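Local coordinates for protein pullulanase (Bacillus acidopullulyticus, PDB 2WAN) that hydrolyses the alpha-1,6-glucosidic linkages of pullulan and related branched polysaccharides, as a debranching enzyme of the alpha-amylase type, at residues 398-401 / 402-406; 559-563 / 564-568. All blocks are in the same frame, centred on the assembly; numbering follows the deposited sequence.

Contact 1: residues 398-401 / 402-406; sequences AISV and NATRG. With ACT (acetate ion), chain P.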
loop_
_atom_site.group_PDB
_atom_site.type_symbol
_atom_site.label_atom_id
_atom_site.label_comp_id
_atom_site.label_asym_id
_atom_site.label_seq_id
_atom_site.Cartn_x
_atom_site.Cartn_y
_atom_site.Cartn_z
ATOM N N ALA A 398 -23.567 7.097 -1.880
ATOM C CA ALA A 398 -24.564 6.207 -1.276
ATOM C C ALA A 398 -25.091 5.290 -2.397
ATOM O O ALA A 398 -24.833 5.552 -3.589
ATOM C CB ALA A 398 -25.694 7.019 -0.650
ATOM N N ILE A 399 -25.764 4.212 -2.005
ATOM C CA ILE A 399 -26.183 3.153 -2.934
ATOM C C ILE A 399 -27.544 2.542 -2.576
ATOM O O ILE A 399 -28.040 2.694 -1.457
ATOM C CB ILE A 399 -25.145 1.990 -2.970
ATOM C CG1 ILE A 399 -24.814 1.527 -1.537
ATOM C CG2 ILE A 399 -23.894 2.380 -3.771
ATOM C CD1 ILE A 399 -23.977 0.190 -1.453
ATOM N N SER A 400 -28.144 1.832 -3.531
ATOM C CA SER A 400 -29.217 0.917 -3.195
ATOM C C SER A 400 -28.579 -0.242 -2.433
ATOM O O SER A 400 -27.343 -0.389 -2.456
ATOM C CB SER A 400 -29.868 0.390 -4.472
ATOM O OG SER A 400 -28.909 -0.298 -5.253
ATOM N N VAL A 401 -29.410 -1.062 -1.786
ATOM C CA VAL A 401 -28.924 -2.283 -1.120
ATOM C C VAL A 401 -28.129 -3.102 -2.136
ATOM O O VAL A 401 -28.598 -3.313 -3.274
ATOM C CB VAL A 401 -30.094 -3.115 -0.531
ATOM C CG1 VAL A 401 -29.581 -4.397 0.151
ATOM C CG2 VAL A 401 -30.862 -2.285 0.485
ATOM N N ASN A 402 -26.922 -3.531 -1.746
ATOM C CA ASN A 402 -26.027 -4.319 -2.627
ATOM C C ASN A 402 -25.500 -3.594 -3.868
ATOM O O ASN A 402 -24.952 -4.224 -4.799
ATOM C CB ASN A 402 -26.662 -5.660 -3.026
ATOM C CG ASN A 402 -26.680 -6.671 -1.886
ATOM O OD1 ASN A 402 -27.615 -7.487 -1.773
ATOM N ND2 ASN A 402 -25.645 -6.648 -1.058
ATOM N N ALA A 403 -25.655 -2.268 -3.896
ATOM C CA ALA A 403 -25.088 -1.432 -4.957
ATOM C C ALA A 403 -25.537 -1.822 -6.364
ATOM O O ALA A 403 -24.721 -1.863 -7.305
ATOM C CB ALA A 403 -23.541 -1.366 -4.851
ATOM N N THR A 404 -26.834 -2.118 -6.507
ATOM C CA THR A 404 -27.405 -2.308 -7.833
ATOM C C THR A 404 -27.428 -0.948 -8.563
ATOM O O THR A 404 -27.384 -0.890 -9.804
ATOM C CB THR A 404 -28.822 -2.887 -7.771
ATOM O OG1 THR A 404 -29.675 -2.005 -7.027
ATOM C CG2 THR A 404 -28.817 -4.274 -7.093
ATOM N N ARG A 405 -27.484 0.129 -7.774
ATOM C CA ARG A 405 -27.618 1.496 -8.270
ATOM C C ARG A 405 -26.933 2.450 -7.312
ATOM O O ARG A 405 -26.827 2.156 -6.124
ATOM C CB ARG A 405 -29.101 1.909 -8.336
ATOM C CG ARG A 405 -29.967 0.929 -9.094
ATOM C CD ARG A 405 -31.484 1.180 -8.943
ATOM N NE ARG A 405 -32.147 0.164 -9.777
ATOM C CZ ARG A 405 -33.453 0.080 -9.998
ATOM N NH1 ARG A 405 -34.288 0.942 -9.439
ATOM N NH2 ARG A 405 -33.922 -0.881 -10.789
ATOM N N GLY A 406 -26.494 3.592 -7.842
ATOM C CA GLY A 406 -26.005 4.699 -7.008
ATOM C C GLY A 406 -27.195 5.476 -6.468
ATOM O O GLY A 406 -28.286 5.405 -7.041
HETATM C C ACT P . -31.006 -2.417 -12.437
HETATM O O ACT P . -30.879 -2.307 -11.186
HETATM O OXT ACT P . -29.979 -2.229 -13.127
HETATM C CH3 ACT P . -32.310 -2.761 -13.096
#
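S400 meets A403, T404 and R405 in a tight local turn. It closes the loop between strands 388-391 and 406-407, both in the antiparallel sheet of the domain related to carbohydrate-binding module 48. A403 N donates to S400 O (2.9 Å), closing a type II beta turn with V401 and N402 at its corners. Next to it, S400 N donates to R405 O over 2.9 Å, close to straight at 165°. I399 and G406 form a single beta bridge where the two arms come together, and strand 406-407 then joins strand 377-383 antiparallel. The two hydroxyls meet across the turn: S400 OG and T404 OG1 are 2.6 Å apart and hydrogen-bonded, and either could be the donor. Both side chains turn their oxygen in over the backbone (chi1 60° for S400), which brings the hydroxyls together. The I399 CD1 methyl packs on A403 CB at 3.8 Å. R405 leads away from the turn on an extended chain. R405 NE donates to acetate O at 3.1 Å, at the guanidinium edge; the ion probably comes from the crystallisation liquor. NH2 adds a weak bond to the same oxygen. NH2 also donates to G349 O, and the guanidinium makes a cation-pi contact with Y344. With an alanine here, the G349 carbonyl would probably lose this donor and the Y344 ring its cationic partner.

Contact 2: residues 559-563 / 564-568; sequences DVMVS and DFDKI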
loop_
_atom_site.group_PDB
_atom_site.type_symbol
_atom_site.label_atom_id
_atom_site.label_comp_id
_atom_site.label_asym_id
_atom_site.label_seq_id
_atom_site.Cartn_x
_atom_site.Cartn_y
_atom_site.Cartn_z
ATOM N N ASP A 559 -13.178 -7.671 -8.193
ATOM C CA ASP A 559 -13.008 -8.426 -9.433
ATOM C C ASP A 559 -12.796 -7.427 -10.555
ATOM O O ASP A 559 -12.871 -6.196 -10.352
ATOM C CB ASP A 559 -14.261 -9.278 -9.717
ATOM C CG ASP A 559 -13.976 -10.519 -10.575
ATOM O OD1 ASP A 559 -12.858 -10.671 -11.123
ATOM O OD2 ASP A 559 -14.893 -11.350 -10.676
ATOM N N VAL A 560 -12.533 -7.969 -11.741
ATOM C CA VAL A 560 -12.451 -7.179 -12.964
ATOM C C VAL A 560 -13.562 -7.607 -13.902
ATOM O O VAL A 560 -14.291 -8.569 -13.609
ATOM C CB VAL A 560 -11.088 -7.347 -13.663
ATOM C CG1 VAL A 560 -10.011 -6.673 -12.836
ATOM C CG2 VAL A 560 -10.785 -8.833 -13.890
ATOM N N MET A 561 -13.671 -6.893 -15.024
ATOM C CA MET A 561 -14.674 -7.143 -16.074
ATOM C C MET A 561 -16.114 -6.794 -15.662
ATOM O O MET A 561 -16.836 -6.132 -16.422
ATOM C CB MET A 561 -14.571 -8.579 -16.624
ATOM C CG MET A 561 -13.362 -8.798 -17.531
ATOM S SD MET A 561 -12.970 -10.545 -17.771
ATOM C CE MET A 561 -14.567 -11.230 -18.251
ATOM N N VAL A 562 -16.523 -7.246 -14.475
ATOM C CA VAL A 562 -17.840 -6.938 -13.903
ATOM C C VAL A 562 -17.796 -5.709 -12.978
ATOM O O VAL A 562 -18.834 -5.266 -12.453
ATOM C CB VAL A 562 -18.441 -8.138 -13.128
ATOM C CG1 VAL A 562 -18.821 -9.285 -14.101
ATOM C CG2 VAL A 562 -17.495 -8.618 -12.012
ATOM N N SER A 563 -16.597 -5.168 -12.793
ATOM C CA SER A 563 -16.400 -3.982 -11.954
ATOM C C SER A 563 -16.887 -2.738 -12.688
ATOM O O SER A 563 -16.837 -2.679 -13.910
ATOM C CB SER A 563 -14.923 -3.837 -11.570
ATOM O OG SER A 563 -14.083 -3.527 -12.670
ATOM N N ASP A 564 -17.378 -1.752 -11.947
ATOM C CA ASP A 564 -17.778 -0.478 -12.554
ATOM C C ASP A 564 -16.647 0.150 -13.372
ATOM O O ASP A 564 -16.888 0.668 -14.464
ATOM C CB ASP A 564 -18.297 0.482 -11.482
ATOM C CG ASP A 564 -19.546 -0.049 -10.802
ATOM O OD1 ASP A 564 -20.468 -0.483 -11.532
ATOM O OD2 ASP A 564 -19.590 -0.094 -9.549
ATOM N N PHE A 565 -15.411 0.055 -12.876
ATOM C CA PHE A 565 -14.247 0.555 -13.622
ATOM C C PHE A 565 -14.177 -0.016 -15.048
ATOM O O PHE A 565 -14.024 0.745 -16.008
ATOM C CB PHE A 565 -12.935 0.231 -12.885
ATOM C CG PHE A 565 -12.699 1.060 -11.624
ATOM C CD1 PHE A 565 -13.087 2.389 -11.554
ATOM C CD2 PHE A 565 -12.023 0.504 -10.538
ATOM C CE1 PHE A 565 -12.860 3.150 -10.405
ATOM C CE2 PHE A 565 -11.781 1.251 -9.392
ATOM C CZ PHE A 565 -12.200 2.576 -9.328
ATOM N N ASP A 566 -14.286 -1.340 -15.176
ATOM C CA ASP A 566 -14.117 -2.014 -16.471
ATOM C C ASP A 566 -15.313 -1.806 -17.376
ATOM O O ASP A 566 -15.174 -1.863 -18.601
ATOM C CB ASP A 566 -13.837 -3.519 -16.315
ATOM C CG ASP A 566 -12.341 -3.842 -16.306
ATOM O OD1 ASP A 566 -11.530 -2.934 -16.600
ATOM O OD2 ASP A 566 -11.985 -4.997 -15.978
ATOM N N LYS A 567 -16.479 -1.548 -16.779
ATOM C CA LYS A 567 -17.671 -1.235 -17.583
ATOM C C LYS A 567 -17.660 0.204 -18.136
ATOM O O LYS A 567 -18.363 0.508 -19.100
ATOM C CB LYS A 567 -18.965 -1.554 -16.807
ATOM C CG LYS A 567 -19.154 -3.058 -16.538
ATOM C CD LYS A 567 -20.490 -3.400 -15.854
ATOM C CE LYS A 567 -20.584 -2.965 -14.388
ATOM N NZ LYS A 567 -21.915 -3.384 -13.822
ATOM N N ILE A 568 -16.860 1.086 -17.545
ATOM C CA ILE A 568 -16.818 2.486 -17.973
ATOM C C ILE A 568 -15.615 2.761 -18.884
ATOM O O ILE A 568 -15.770 3.380 -19.941
ATOM C CB ILE A 568 -16.867 3.460 -16.756
ATOM C CG1 ILE A 568 -18.145 3.200 -15.944
ATOM C CG2 ILE A 568 -16.784 4.948 -17.213
ATOM C CD1 ILE A 568 -18.204 3.929 -14.610
#
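S563 is the N-cap of helix 564-568, and D566 ties the helix's first turn back to the preceding loop. The region is part of the long excursion after strand 547-552, the third strand of the (beta/alpha)8 barrel of the alpha-amylase family. S563 OG accepts a weak capping bond from D566 N at 3.3 Å. A chi1 of 68° puts OG between the serine's backbone N and carbonyl carbon, within reach of this N-H. S563 O takes K567 N at 3.1 Å in the first regular helical bond, and a weak bond from D566 N as well.

The D566 carboxylate points back to the loop. Its OD2 accepts M561 N at 2.7 Å, with an N-H...O angle of 160°, through the lone pair facing away from OD1. V560 lies alongside, its CB 3.4 Å from the same D566 OD2. M561 is the centre of a classic gamma turn, in which V562 N donates to V560 O over 2.7 Å. This turn presents M561 N to the aspartate.

In the second shell, Y574 OH hydrogen-bonds S563 OG, Q571 N donates to D566 OD1, and Y582 OH makes a weak bond to D566 OD2, which should limit rotation of the carboxylate. F565 turns its ring the other way, stacking on Y573 and meeting F602 edge-to-face. On the other flank, D564 OD1 accepts V392 N and K567 NZ donates to T390 O, joining the helix to strand 388-391 and the residue just after it. The K567 chain bends at chi3 (-71°), bringing CE to 3.5 Å from V562 O and leaving NZ in a long salt bridge with D564 OD1 at 4.0 Å.

Overall arrangement
Following the chain from the N terminus, past the earlier beta-sheet domains, strand 388-391 leads into contact 1, where the chain turns back on itself and enters strand 406-407. Later it builds the first barrel strands, and after strand 547-552 contact 2 closes the loop leading into helix 564-568. The two contacts follow in series; neither nests in nor crosses the other. Their centres are 16 Å apart and their nearest atoms about 6 Å, without touching. Residues 398-406 reach E499 and strand 511-513, while contact 2 meets the segment of chain just upstream of contact 1. Both therefore join the beta-sheet domain to the catalytic domain.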